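Local coordinates for protein CaaX farnesyltransferase beta subunit Ram1 (Aspergillus fumigatus, PDB 4LNB) that probably transfers a farnesyl group from farnesyl diphosphate to a cysteine near the C-terminus of target proteins, as the zinc-dependent, peptide-binding subunit of a heterodimer, at residues B[155-160]-B[430-435]; B[248-253]-B[312-317]; B[343-348]-B[374-379]. One frame throughout, in Å; residues are numbered along the deposited sequence.

Contact 1. Residues B[155-160]-B[430-435]; sequences VYWALA and DSYHTC. With ZN (zinc ion), chain G; ED5 (tert-butyl 4-({(2-{(4-cyanophenyl)[(1-methyl-1H-imidazol-5-yl)methyl]amino}ethyl)[(2-methylphenyl)sulfonyl]amino}methyl)piperidine-1-carboxylate), chain H; EDO (1,2-ethanediol), chain I.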
loop_
_atom_site.group_PDB
_atom_site.type_symbol
_atom_site.label_atom_id
_atom_site.label_comp_id
_atom_site.label_asym_id
_atom_site.label_seq_id
_atom_site.Cartn_x
_atom_site.Cartn_y
_atom_site.Cartn_z
ATOM N N VAL B 155 1.541 1.171 -19.088
ATOM C CA VAL B 155 2.730 1.739 -19.700
ATOM C C VAL B 155 3.844 1.841 -18.665
ATOM O O VAL B 155 4.979 1.439 -18.923
ATOM C CB VAL B 155 2.446 3.126 -20.301
ATOM C CG1 VAL B 155 3.729 3.758 -20.817
ATOM C CG2 VAL B 155 1.418 3.009 -21.420
ATOM N N TYR B 156 3.517 2.366 -17.490
ATOM C CA TYR B 156 4.512 2.506 -16.432
ATOM C C TYR B 156 5.120 1.172 -15.995
ATOM O O TYR B 156 6.341 1.051 -15.911
ATOM C CB TYR B 156 3.946 3.238 -15.211
ATOM C CG TYR B 156 4.849 3.109 -14.007
ATOM C CD1 TYR B 156 6.036 3.831 -13.922
ATOM C CD2 TYR B 156 4.532 2.240 -12.968
ATOM C CE1 TYR B 156 6.878 3.696 -12.828
ATOM C CE2 TYR B 156 5.364 2.102 -11.872
ATOM C CZ TYR B 156 6.533 2.834 -11.808
ATOM O OH TYR B 156 7.357 2.694 -10.713
ATOM N N TRP B 157 4.272 0.188 -15.703
ATOM C CA TRP B 157 4.737 -1.110 -15.214
ATOM C C TRP B 157 5.718 -1.754 -16.190
ATOM O O TRP B 157 6.740 -2.309 -15.787
ATOM C CB TRP B 157 3.561 -2.064 -14.984
ATOM C CG TRP B 157 2.624 -1.646 -13.889
ATOM C CD1 TRP B 157 2.939 -0.963 -12.751
ATOM C CD2 TRP B 157 1.213 -1.890 -13.833
ATOM N NE1 TRP B 157 1.811 -0.773 -11.987
ATOM C CE2 TRP B 157 0.737 -1.327 -12.634
ATOM C CE3 TRP B 157 0.306 -2.529 -14.686
ATOM C CZ2 TRP B 157 -0.607 -1.384 -12.263
ATOM C CZ3 TRP B 157 -1.031 -2.583 -14.316
ATOM C CH2 TRP B 157 -1.472 -2.014 -13.116
ATOM N N ALA B 158 5.400 -1.674 -17.477
ATOM C CA ALA B 158 6.259 -2.254 -18.501
ATOM C C ALA B 158 7.578 -1.500 -18.644
ATOM O O ALA B 158 8.644 -2.114 -18.698
ATOM C CB ALA B 158 5.532 -2.321 -19.835
ATOM N N LEU B 159 7.508 -0.173 -18.713
ATOM C CA LEU B 159 8.712 0.643 -18.863
ATOM C C LEU B 159 9.641 0.478 -17.669
ATOM O O LEU B 159 10.862 0.384 -17.823
ATOM C CB LEU B 159 8.354 2.120 -19.033
ATOM C CG LEU B 159 7.741 2.536 -20.368
ATOM C CD1 LEU B 159 7.406 4.021 -20.348
ATOM C CD2 LEU B 159 8.675 2.202 -21.522
ATOM N N ALA B 160 9.053 0.446 -16.477
ATOM C CA ALA B 160 9.814 0.250 -15.247
ATOM C C ALA B 160 10.547 -1.091 -15.259
ATOM O O ALA B 160 11.745 -1.156 -14.971
ATOM C CB ALA B 160 8.900 0.356 -14.032
ATOM N N ASP B 430 1.505 -11.218 -14.357
ATOM C CA ASP B 430 0.983 -9.994 -14.952
ATOM C C ASP B 430 2.062 -8.925 -14.887
ATOM O O ASP B 430 3.056 -9.091 -14.174
ATOM C CB ASP B 430 -0.318 -9.539 -14.275
ATOM C CG ASP B 430 -0.143 -9.244 -12.801
ATOM O OD1 ASP B 430 -0.634 -10.035 -11.967
ATOM O OD2 ASP B 430 0.474 -8.212 -12.475
ATOM N N SER B 431 1.889 -7.840 -15.635
ATOM C CA SER B 431 2.944 -6.835 -15.727
ATOM C C SER B 431 3.095 -6.019 -14.437
ATOM O O SER B 431 4.177 -5.501 -14.153
ATOM C CB SER B 431 2.753 -5.922 -16.946
ATOM O OG SER B 431 1.578 -5.143 -16.841
ATOM N N TYR B 432 2.012 -5.917 -13.668
ATOM C CA TYR B 432 2.051 -5.263 -12.357
ATOM C C TYR B 432 2.967 -6.035 -11.411
ATOM O O TYR B 432 3.869 -5.461 -10.788
ATOM C CB TYR B 432 0.636 -5.141 -11.760
ATOM C CG TYR B 432 0.598 -4.845 -10.268
ATOM C CD1 TYR B 432 0.622 -3.538 -9.793
ATOM C CD2 TYR B 432 0.523 -5.876 -9.335
ATOM C CE1 TYR B 432 0.586 -3.269 -8.427
ATOM C CE2 TYR B 432 0.487 -5.618 -7.976
ATOM C CZ TYR B 432 0.521 -4.317 -7.526
ATOM O OH TYR B 432 0.486 -4.075 -6.171
ATOM N N HIS B 433 2.736 -7.337 -11.301
ATOM C CA HIS B 433 3.556 -8.166 -10.423
ATOM C C HIS B 433 4.972 -8.348 -10.954
ATOM O O HIS B 433 5.905 -8.561 -10.181
ATOM C CB HIS B 433 2.886 -9.514 -10.147
ATOM C CG HIS B 433 1.766 -9.423 -9.158
ATOM N ND1 HIS B 433 0.441 -9.407 -9.533
ATOM C CD2 HIS B 433 1.779 -9.308 -7.809
ATOM C CE1 HIS B 433 -0.317 -9.300 -8.456
ATOM N NE2 HIS B 433 0.470 -9.236 -7.396
ATOM N N THR B 434 5.132 -8.259 -12.269
ATOM C CA THR B 434 6.461 -8.335 -12.858
ATOM C C THR B 434 7.250 -7.089 -12.474
ATOM O O THR B 434 8.393 -7.181 -12.022
ATOM C CB THR B 434 6.402 -8.481 -14.391
ATOM O OG1 THR B 434 5.755 -9.714 -14.724
ATOM C CG2 THR B 434 7.806 -8.484 -14.984
ATOM N N CYS B 435 6.625 -5.927 -12.634
ATOM C CA CYS B 435 7.270 -4.663 -12.297
ATOM C C CYS B 435 7.726 -4.613 -10.835
ATOM O O CYS B 435 8.884 -4.299 -10.544
ATOM C CB CYS B 435 6.334 -3.485 -12.600
ATOM S SG CYS B 435 6.878 -1.897 -11.920
HETATM ZN ZN ZN G . 0.249 -8.479 -5.516
HETATM O OAG ED5 H . -4.204 -9.880 -14.401
HETATM C CBE ED5 H . -4.498 -8.711 -14.530
HETATM O OBD ED5 H . -5.316 -8.318 -15.621
HETATM C CBP ED5 H . -6.655 -8.798 -15.822
HETATM C CAC ED5 H . -7.435 -7.745 -16.513
HETATM C CAD ED5 H . -6.681 -10.027 -16.656
HETATM C CAE ED5 H . -7.313 -9.096 -14.467
HETATM N NBL ED5 H . -4.359 -7.814 -13.359
HETATM C CAX ED5 H . -3.891 -8.306 -12.055
HETATM C CAV ED5 H . -2.779 -7.472 -11.491
HETATM C CAW ED5 H . -4.667 -6.387 -13.389
HETATM C CAU ED5 H . -3.576 -5.536 -12.792
HETATM C CBK ED5 H . -3.092 -6.025 -11.476
HETATM C CBB ED5 H . -4.145 -5.724 -10.385
HETATM N NBN ED5 H . -4.589 -4.273 -10.254
HETATM S SBQ ED5 H . -6.193 -4.165 -9.771
HETATM O OAI ED5 H . -6.440 -2.955 -9.030
HETATM O OAH ED5 H . -6.524 -5.291 -8.937
HETATM C CBJ ED5 H . -7.227 -4.236 -11.225
HETATM C CAN ED5 H . -8.108 -5.316 -11.365
HETATM C CAL ED5 H . -8.948 -5.418 -12.509
HETATM C CAK ED5 H . -8.895 -4.441 -13.500
HETATM C CAM ED5 H . -8.017 -3.364 -13.370
HETATM C CBF ED5 H . -7.173 -3.256 -12.226
HETATM C CAA ED5 H . -6.249 -2.088 -12.129
HETATM C CAZ ED5 H . -3.630 -3.433 -9.414
HETATM C CAY ED5 H . -3.125 -3.975 -8.048
HETATM N NBM ED5 H . -4.095 -4.141 -6.963
HETATM C CBH ED5 H . -4.742 -2.934 -6.349
HETATM C CAQ ED5 H . -5.891 -3.082 -5.563
HETATM C CAO ED5 H . -6.494 -1.945 -4.997
HETATM C CAR ED5 H . -4.191 -1.655 -6.572
HETATM C CAP ED5 H . -4.791 -0.527 -6.010
HETATM C CBG ED5 H . -5.940 -0.671 -5.222
HETATM C CAJ ED5 H . -6.577 0.534 -4.630
HETATM N NAF ED5 H . -7.156 1.611 -4.132
HETATM C CBA ED5 H . -4.433 -5.490 -6.465
HETATM C CBI ED5 H . -3.298 -6.228 -5.763
HETATM C CAS ED5 H . -2.412 -7.139 -6.336
HETATM N NBC ED5 H . -1.576 -7.539 -5.373
HETATM C CAT ED5 H . -1.901 -6.908 -4.250
HETATM N NBO ED5 H . -2.954 -6.105 -4.486
HETATM C CAB ED5 H . -3.612 -5.254 -3.502
HETATM C C1 EDO I . -1.695 -6.458 -16.392
HETATM O O1 EDO I . -0.739 -6.021 -15.497
HETATM C C2 EDO I . -1.213 -7.064 -17.665
HETATM O O2 EDO I . -0.248 -8.047 -17.573
#
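Y432 meets W157 in two ways at once. Its CB stands 3.7 Å from the centroid of the W157 six-membered ring and only 3° off the ring normal, a centred CH-pi contact, while its phenol ring turns an edge to the same indole in an offset edge-to-face pair with planes at 78°. With CG anti to its backbone N (chi1 164°), Y432 sends its ring past the indole toward the zinc, leaving CB over the indole face; its OH is hydrogen-bonded to W371 NE1. Closer to the backbones, W157 CB and C435 CB are 3.9 Å apart, and C435 SG lies 3.7 Å from A160 CB, oblique to the Y156 ring. A160 and C435 sit where the axes of the two short helical segments approach to 8.5 Å.

The start of helix 431-444 is shaped by D430 at its N-cap. D430 OD2 accepts from H433 N at 2.7 Å, whereas OD1 uses its syn lone pair for H433 ND1, the nitrogen lying 2.7 Å away. That bond lies near the imidazole plane and fixes the ring's rotation, so that H433 NE2 reaches the zinc ion at 2.0 Å. D365, C367 and the imidazole nitrogen NBC of the bound ligand ED5 complete the coordination. The arrangement is the zinc site of a protein prenyltransferase beta subunit, with a second-shell aspartate orienting the metal-binding histidine.

Contact 2. Residues B[248-253]-B[312-317]; sequences EEDVRG and GAYAFC. With FPP (farnesyl diphosphate), chain F; ED5 (tert-butyl 4-({(2-{(4-cyanophenyl)[(1-methyl-1H-imidazol-5-yl)methyl]amino}ethyl)[(2-methylphenyl)sulfonyl]amino}methyl)piperidine-1-carboxylate), chain H.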
loop_
_atom_site.group_PDB
_atom_site.type_symbol
_atom_site.label_atom_id
_atom_site.label_comp_id
_atom_site.label_asym_id
_atom_site.label_seq_id
_atom_site.Cartn_x
_atom_site.Cartn_y
_atom_site.Cartn_z
ATOM N N GLU B 248 -12.155 9.093 -3.837
ATOM C CA GLU B 248 -11.778 8.742 -2.473
ATOM C C GLU B 248 -10.562 9.524 -1.983
ATOM O O GLU B 248 -9.699 9.912 -2.768
ATOM C CB GLU B 248 -11.508 7.240 -2.364
ATOM C CG GLU B 248 -10.397 6.727 -3.273
ATOM C CD GLU B 248 -10.892 6.309 -4.656
ATOM O OE1 GLU B 248 -11.867 6.904 -5.161
ATOM O OE2 GLU B 248 -10.296 5.378 -5.242
ATOM N N GLU B 249 -10.509 9.758 -0.676
ATOM C CA GLU B 249 -9.323 10.333 -0.056
ATOM C C GLU B 249 -8.547 9.251 0.683
ATOM O O GLU B 249 -9.032 8.690 1.666
ATOM C CB GLU B 249 -9.688 11.459 0.915
ATOM C CG GLU B 249 -8.469 11.989 1.658
ATOM C CD GLU B 249 -8.756 13.175 2.552
ATOM O OE1 GLU B 249 -9.937 13.498 2.797
ATOM O OE2 GLU B 249 -7.777 13.789 3.016
ATOM N N ASP B 250 -7.348 8.945 0.204
ATOM C CA ASP B 250 -6.486 8.002 0.907
ATOM C C ASP B 250 -5.017 8.382 0.746
ATOM O O ASP B 250 -4.697 9.298 -0.014
ATOM C CB ASP B 250 -6.768 6.547 0.495
ATOM C CG ASP B 250 -6.608 6.303 -0.996
ATOM O OD1 ASP B 250 -5.688 6.873 -1.617
ATOM O OD2 ASP B 250 -7.410 5.517 -1.549
ATOM N N VAL B 251 -4.132 7.691 1.463
ATOM C CA VAL B 251 -2.723 8.077 1.460
ATOM C C VAL B 251 -2.070 7.847 0.100
ATOM O O VAL B 251 -1.097 8.520 -0.239
ATOM C CB VAL B 251 -1.902 7.400 2.585
ATOM C CG1 VAL B 251 -2.504 7.716 3.948
ATOM C CG2 VAL B 251 -1.819 5.911 2.367
ATOM N N ARG B 252 -2.618 6.925 -0.683
ATOM C CA ARG B 252 -2.170 6.717 -2.055
ATOM C C ARG B 252 -2.333 8.022 -2.827
ATOM O O ARG B 252 -1.460 8.414 -3.604
ATOM C CB ARG B 252 -2.984 5.600 -2.715
ATOM C CG ARG B 252 -3.028 5.674 -4.229
ATOM C CD ARG B 252 -4.087 4.746 -4.804
ATOM N NE ARG B 252 -5.426 5.077 -4.323
ATOM C CZ ARG B 252 -6.537 4.901 -5.030
ATOM N NH1 ARG B 252 -6.474 4.406 -6.258
ATOM N NH2 ARG B 252 -7.714 5.227 -4.511
ATOM N N GLY B 253 -3.448 8.706 -2.584
ATOM C CA GLY B 253 -3.701 10.001 -3.192
ATOM C C GLY B 253 -2.657 11.040 -2.824
ATOM O O GLY B 253 -2.166 11.773 -3.683
ATOM N N GLY B 312 0.886 -2.701 4.128
ATOM C CA GLY B 312 2.185 -2.408 3.550
ATOM C C GLY B 312 2.185 -1.405 2.411
ATOM O O GLY B 312 3.079 -0.569 2.325
ATOM N N ALA B 313 1.190 -1.480 1.530
ATOM C CA ALA B 313 1.136 -0.567 0.392
ATOM C C ALA B 313 0.967 0.875 0.866
ATOM O O ALA B 313 1.580 1.800 0.329
ATOM C CB ALA B 313 0.015 -0.955 -0.552
ATOM N N TYR B 314 0.139 1.058 1.887
ATOM C CA TYR B 314 -0.099 2.383 2.438
ATOM C C TYR B 314 1.065 2.850 3.309
ATOM O O TYR B 314 1.333 4.048 3.413
ATOM C CB TYR B 314 -1.408 2.396 3.218
ATOM C CG TYR B 314 -2.622 2.176 2.344
ATOM C CD1 TYR B 314 -2.810 2.918 1.182
ATOM C CD2 TYR B 314 -3.573 1.215 2.668
ATOM C CE1 TYR B 314 -3.926 2.726 0.383
ATOM C CE2 TYR B 314 -4.690 1.019 1.875
ATOM C CZ TYR B 314 -4.857 1.772 0.732
ATOM O OH TYR B 314 -5.966 1.573 -0.061
ATOM N N ALA B 315 1.756 1.908 3.937
ATOM C CA ALA B 315 2.956 2.259 4.691
ATOM C C ALA B 315 4.002 2.871 3.760
ATOM O O ALA B 315 4.621 3.885 4.095
ATOM C CB ALA B 315 3.514 1.042 5.416
ATOM N N PHE B 316 4.193 2.273 2.585
ATOM C CA PHE B 316 5.125 2.847 1.619
ATOM C C PHE B 316 4.709 4.254 1.207
ATOM O O PHE B 316 5.534 5.163 1.191
ATOM C CB PHE B 316 5.273 1.994 0.358
ATOM C CG PHE B 316 6.105 2.659 -0.705
ATOM C CD1 PHE B 316 7.487 2.702 -0.591
ATOM C CD2 PHE B 316 5.506 3.271 -1.796
ATOM C CE1 PHE B 316 8.259 3.330 -1.554
ATOM C CE2 PHE B 316 6.274 3.899 -2.764
ATOM C CZ PHE B 316 7.651 3.927 -2.642
ATOM N N CYS B 317 3.436 4.418 0.857
ATOM C CA CYS B 317 2.922 5.715 0.426
ATOM C C CYS B 317 3.167 6.801 1.467
ATOM O O CYS B 317 3.637 7.892 1.140
ATOM C CB CYS B 317 1.427 5.628 0.117
ATOM S SG CYS B 317 1.044 4.675 -1.370
HETATM C C1 FPP F . -5.970 -4.931 -0.333
HETATM O O1 FPP F . -6.166 -5.856 -1.355
HETATM C C2 FPP F . -4.895 -4.054 -0.437
HETATM C C3 FPP F . -5.064 -2.551 -0.400
HETATM C C4 FPP F . -6.499 -2.188 -0.099
HETATM C C5 FPP F . -4.584 -1.902 -1.707
HETATM C C6 FPP F . -3.222 -1.246 -1.731
HETATM C C7 FPP F . -2.887 -0.375 -2.779
HETATM C C8 FPP F . -1.939 -0.810 -3.879
HETATM C C10 FPP F . -1.427 -2.207 -3.670
HETATM C C9 FPP F . -0.766 0.147 -3.999
HETATM C C11 FPP F . -1.079 1.634 -4.057
HETATM C C12 FPP F . -0.033 2.552 -4.097
HETATM C C13 FPP F . -0.055 3.681 -5.108
HETATM C C14 FPP F . -0.975 3.448 -6.274
HETATM C C15 FPP F . 1.304 4.190 -5.481
HETATM P PA FPP F . -6.098 -7.410 -1.124
HETATM O O1A FPP F . -7.008 -7.855 -0.002
HETATM O O2A FPP F . -6.527 -8.073 -2.415
HETATM O O3A FPP F . -4.594 -7.809 -0.867
HETATM P PB FPP F . -3.998 -8.356 0.484
HETATM O O1B FPP F . -4.199 -7.351 1.589
HETATM O O2B FPP F . -2.515 -8.557 0.255
HETATM O O3B FPP F . -4.628 -9.676 0.836
HETATM O OAG ED5 H . -4.204 -9.880 -14.401
HETATM C CBE ED5 H . -4.498 -8.711 -14.530
HETATM O OBD ED5 H . -5.316 -8.318 -15.621
HETATM C CBP ED5 H . -6.655 -8.798 -15.822
HETATM C CAC ED5 H . -7.435 -7.745 -16.513
HETATM C CAD ED5 H . -6.681 -10.027 -16.656
HETATM C CAE ED5 H . -7.313 -9.096 -14.467
HETATM N NBL ED5 H . -4.359 -7.814 -13.359
HETATM C CAX ED5 H . -3.891 -8.306 -12.055
HETATM C CAV ED5 H . -2.779 -7.472 -11.491
HETATM C CAW ED5 H . -4.667 -6.387 -13.389
HETATM C CAU ED5 H . -3.576 -5.536 -12.792
HETATM C CBK ED5 H . -3.092 -6.025 -11.476
HETATM C CBB ED5 H . -4.145 -5.724 -10.385
HETATM N NBN ED5 H . -4.589 -4.273 -10.254
HETATM S SBQ ED5 H . -6.193 -4.165 -9.771
HETATM O OAI ED5 H . -6.440 -2.955 -9.030
HETATM O OAH ED5 H . -6.524 -5.291 -8.937
HETATM C CBJ ED5 H . -7.227 -4.236 -11.225
HETATM C CAN ED5 H . -8.108 -5.316 -11.365
HETATM C CAL ED5 H . -8.948 -5.418 -12.509
HETATM C CAK ED5 H . -8.895 -4.441 -13.500
HETATM C CAM ED5 H . -8.017 -3.364 -13.370
HETATM C CBF ED5 H . -7.173 -3.256 -12.226
HETATM C CAA ED5 H . -6.249 -2.088 -12.129
HETATM C CAZ ED5 H . -3.630 -3.433 -9.414
HETATM C CAY ED5 H . -3.125 -3.975 -8.048
HETATM N NBM ED5 H . -4.095 -4.141 -6.963
HETATM C CBH ED5 H . -4.742 -2.934 -6.349
HETATM C CAQ ED5 H . -5.891 -3.082 -5.563
HETATM C CAO ED5 H . -6.494 -1.945 -4.997
HETATM C CAR ED5 H . -4.191 -1.655 -6.572
HETATM C CAP ED5 H . -4.791 -0.527 -6.010
HETATM C CBG ED5 H . -5.940 -0.671 -5.222
HETATM C CAJ ED5 H . -6.577 0.534 -4.630
HETATM N NAF ED5 H . -7.156 1.611 -4.132
HETATM C CBA ED5 H . -4.433 -5.490 -6.465
HETATM C CBI ED5 H . -3.298 -6.228 -5.763
HETATM C CAS ED5 H . -2.412 -7.139 -6.336
HETATM N NBC ED5 H . -1.576 -7.539 -5.373
HETATM C CAT ED5 H . -1.901 -6.908 -4.250
HETATM N NBO ED5 H . -2.954 -6.105 -4.486
HETATM C CAB ED5 H . -3.612 -5.254 -3.502
#
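V251 and Y314 bury the most surface here, 62 and 61 Å², followed by C317. The valine is modelled in two conformers; in one of them its CG2 methyl points at Y314, meeting the ring obliquely near CD1 and CB, and also approaches C317 CB, one helical turn on. The closeness of that methyl to the ring is therefore doubtful in detail. C317 SG lies 3.9 Å from R252 CA and 3.6 Å from C12 of farnesyl diphosphate.

Y314 presents a ring edge to R252 CB, 4.3 Å from its CE1, and one face to the isoprenoid, over C6, while A313 CB also touches that chain. R252 runs alongside the farnesyl tail through CG and CD, then bends at chi3 (60°) into a salt-bridge network. Its NE and NH2 grip the D250 carboxylate side-on, NH2 to OD2 at 3.0 Å on the syn lone pair, and NH2 also donates to E248 OE2 at 2.7 Å. The two carboxylates thus fix the orientation of the guanidinium plane, and NAF, the nitrile nitrogen of ED5, lies over its face, 3.5 Å from CZ. D250 OD1 additionally accepts from G253 N, capping the helix.

The contact therefore sets the N-terminal end of helix 251-263 against helix 312-322 beside the farnesyl site. V251 also packs on helix 288-293, F316 reaches helix 375-384 through C375, and Y123 of the alpha subunit packs on E248 and R252.

Contact 3. Residues B[343-348]-B[374-379]; sequences PWLSAR and NCWPLV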
loop_
_atom_site.group_PDB
_atom_site.type_symbol
_atom_site.label_atom_id
_atom_site.label_comp_id
_atom_site.label_asym_id
_atom_site.label_seq_id
_atom_site.Cartn_x
_atom_site.Cartn_y
_atom_site.Cartn_z
ATOM N N PRO B 343 8.603 -3.011 14.427
ATOM C CA PRO B 343 8.280 -4.439 14.531
ATOM C C PRO B 343 7.165 -4.880 13.588
ATOM O O PRO B 343 7.188 -6.021 13.125
ATOM C CB PRO B 343 7.851 -4.605 15.996
ATOM C CG PRO B 343 7.500 -3.240 16.462
ATOM C CD PRO B 343 8.384 -2.306 15.704
ATOM N N TRP B 344 6.209 -4.001 13.306
ATOM C CA TRP B 344 5.142 -4.343 12.373
ATOM C C TRP B 344 5.706 -4.569 10.973
ATOM O O TRP B 344 5.317 -5.514 10.284
ATOM C CB TRP B 344 4.076 -3.247 12.343
ATOM C CG TRP B 344 2.999 -3.490 11.318
ATOM C CD1 TRP B 344 1.861 -4.233 11.479
ATOM C CD2 TRP B 344 2.961 -2.982 9.978
ATOM N NE1 TRP B 344 1.118 -4.215 10.320
ATOM C CE2 TRP B 344 1.770 -3.455 9.384
ATOM C CE3 TRP B 344 3.819 -2.174 9.222
ATOM C CZ2 TRP B 344 1.413 -3.144 8.071
ATOM C CZ3 TRP B 344 3.464 -1.867 7.918
ATOM C CH2 TRP B 344 2.272 -2.353 7.355
ATOM N N LEU B 345 6.621 -3.699 10.555
ATOM C CA LEU B 345 7.275 -3.853 9.258
ATOM C C LEU B 345 8.057 -5.157 9.213
ATOM O O LEU B 345 8.003 -5.897 8.234
ATOM C CB LEU B 345 8.224 -2.686 8.983
ATOM C CG LEU B 345 7.787 -1.559 8.051
ATOM C CD1 LEU B 345 8.986 -0.678 7.729
ATOM C CD2 LEU B 345 7.155 -2.099 6.771
ATOM N N SER B 346 8.788 -5.431 10.286
ATOM C CA SER B 346 9.571 -6.654 10.399
ATOM C C SER B 346 8.682 -7.895 10.292
ATOM O O SER B 346 9.033 -8.872 9.623
ATOM C CB SER B 346 10.331 -6.649 11.731
ATOM O OG SER B 346 11.040 -7.856 11.924
ATOM N N ALA B 347 7.518 -7.835 10.933
ATOM C CA ALA B 347 6.590 -8.962 10.971
ATOM C C ALA B 347 5.931 -9.261 9.626
ATOM O O ALA B 347 5.213 -10.251 9.503
ATOM C CB ALA B 347 5.520 -8.734 12.036
ATOM N N ARG B 348 6.167 -8.417 8.626
ATOM C CA ARG B 348 5.590 -8.645 7.299
ATOM C C ARG B 348 6.218 -9.850 6.596
ATOM O O ARG B 348 5.603 -10.448 5.716
ATOM C CB ARG B 348 5.718 -7.400 6.407
ATOM C CG ARG B 348 5.114 -6.113 6.979
ATOM C CD ARG B 348 3.615 -5.935 6.629
ATOM N NE ARG B 348 2.840 -7.146 6.880
ATOM C CZ ARG B 348 2.494 -7.582 8.086
ATOM N NH1 ARG B 348 1.805 -8.709 8.205
ATOM N NH2 ARG B 348 2.840 -6.902 9.173
ATOM N N ASN B 374 10.590 -1.581 -0.097
ATOM C CA ASN B 374 11.120 -0.226 -0.188
ATOM C C ASN B 374 10.769 0.697 0.985
ATOM O O ASN B 374 11.214 1.842 1.026
ATOM C CB ASN B 374 10.790 0.410 -1.542
ATOM C CG ASN B 374 11.860 0.131 -2.583
ATOM O OD1 ASN B 374 13.055 0.160 -2.281
ATOM N ND2 ASN B 374 11.441 -0.151 -3.808
ATOM N N CYS B 375 9.993 0.203 1.947
ATOM C CA CYS B 375 9.865 0.917 3.219
ATOM C C CYS B 375 11.192 0.892 3.972
ATOM O O CYS B 375 11.514 1.815 4.722
ATOM C CB CYS B 375 8.793 0.287 4.110
ATOM S SG CYS B 375 7.108 0.669 3.637
ATOM N N TRP B 376 11.956 -0.177 3.779
ATOM C CA TRP B 376 13.169 -0.385 4.568
ATOM C C TRP B 376 14.284 0.658 4.380
ATOM O O TRP B 376 14.829 1.145 5.370
ATOM C CB TRP B 376 13.685 -1.824 4.431
ATOM C CG TRP B 376 12.847 -2.814 5.196
ATOM C CD1 TRP B 376 12.062 -3.803 4.676
ATOM C CD2 TRP B 376 12.705 -2.896 6.621
ATOM N NE1 TRP B 376 11.443 -4.500 5.688
ATOM C CE2 TRP B 376 11.820 -3.962 6.891
ATOM C CE3 TRP B 376 13.238 -2.173 7.693
ATOM C CZ2 TRP B 376 11.462 -4.326 8.188
ATOM C CZ3 TRP B 376 12.879 -2.532 8.980
ATOM C CH2 TRP B 376 12.001 -3.602 9.217
ATOM N N PRO B 377 14.627 1.011 3.126
ATOM C CA PRO B 377 15.611 2.092 2.977
ATOM C C PRO B 377 15.147 3.400 3.619
ATOM O O PRO B 377 15.968 4.142 4.158
ATOM C CB PRO B 377 15.713 2.262 1.459
ATOM C CG PRO B 377 15.364 0.926 0.916
ATOM C CD PRO B 377 14.317 0.372 1.833
ATOM N N LEU B 378 13.846 3.671 3.569
ATOM C CA LEU B 378 13.296 4.884 4.167
ATOM C C LEU B 378 13.413 4.850 5.690
ATOM O O LEU B 378 13.874 5.806 6.310
ATOM C CB LEU B 378 11.835 5.077 3.743
ATOM C CG LEU B 378 11.575 5.063 2.233
ATOM C CD1 LEU B 378 10.101 5.324 1.936
ATOM C CD2 LEU B 378 12.462 6.071 1.512
ATOM N N VAL B 379 13.004 3.738 6.291
ATOM C CA VAL B 379 13.054 3.593 7.742
ATOM C C VAL B 379 14.498 3.554 8.244
ATOM O O VAL B 379 14.836 4.161 9.261
ATOM C CB VAL B 379 12.288 2.333 8.196
ATOM C CG1 VAL B 379 12.603 1.998 9.641
ATOM C CG2 VAL B 379 10.789 2.537 8.001
HETATM O O HOH W 1 9.986 -6.940 6.645
#
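L345 is the side chain on which this contact turns, with 99 Å² buried by the facing segment. Its CD1 lies over the centre of the W376 six-membered ring, 4.2 Å from the centroid and 2° off the normal, a CH-pi contact. The same methyl is 3.8 Å from C375 CB and 3.7 Å from V379 CG2, so CD1 packs against three residues of one helix. L345 CD2 also comes near C375 CB, and L345 CB approaches the indole at W376 CZ2, 3.7 Å away.

The indole edge faces the backbone of the other segment: S346 N lies near the ring plane, 3.6 Å from W376 CZ2. W376 CG is anti to its own carbonyl carbon (chi1 -74°), which carries the ring toward helix 338-346; the nearest CA atoms, those of L345 and C375, remain 8.1 Å apart. At that edge a water links the segments, donating to L345 O at 2.7 Å and accepting from W376 NE1 at 3.0 Å. It thereby satisfies the buried indole N-H and probably helps set the ring's orientation.

Further out, Y401 stacks on W376, and L342, a turn before L345, also touches the indole. S346 OG is hydrogen-bonded to R342 of the alpha subunit, and Y345 of the alpha subunit packs on the same serine. The C-terminal part of helix 338-346 is thus joined to the beginning of helix 375-384. Helix 312-322 lies against both, with A315 meeting W344 and L319 meeting C375 and V379, while helix 431-444 receives N374 and P377.

In the fold
From the N terminus, helix 151-164 supplies the first half of contact 1, whose partner comes only at 430-435, 270 residues later; this closure encloses both other contacts. Within it, contact 2 joins the start of helix 251-263 to helix 312-322, closing a loop of 58 residues, and contact 3 then joins helices 338-346 and 375-384 across 25. Contacts 2 and 3 follow one another in series and touch, G312 N lying 3.5 Å from W344 CH2. Contact 1 is separate, its centre about 19 Å from that of contact 2, but ED5 touches both. Contacts 1 and 2 thus line the ligand site of the alpha-alpha toroid, while contact 3 joins helices away from it.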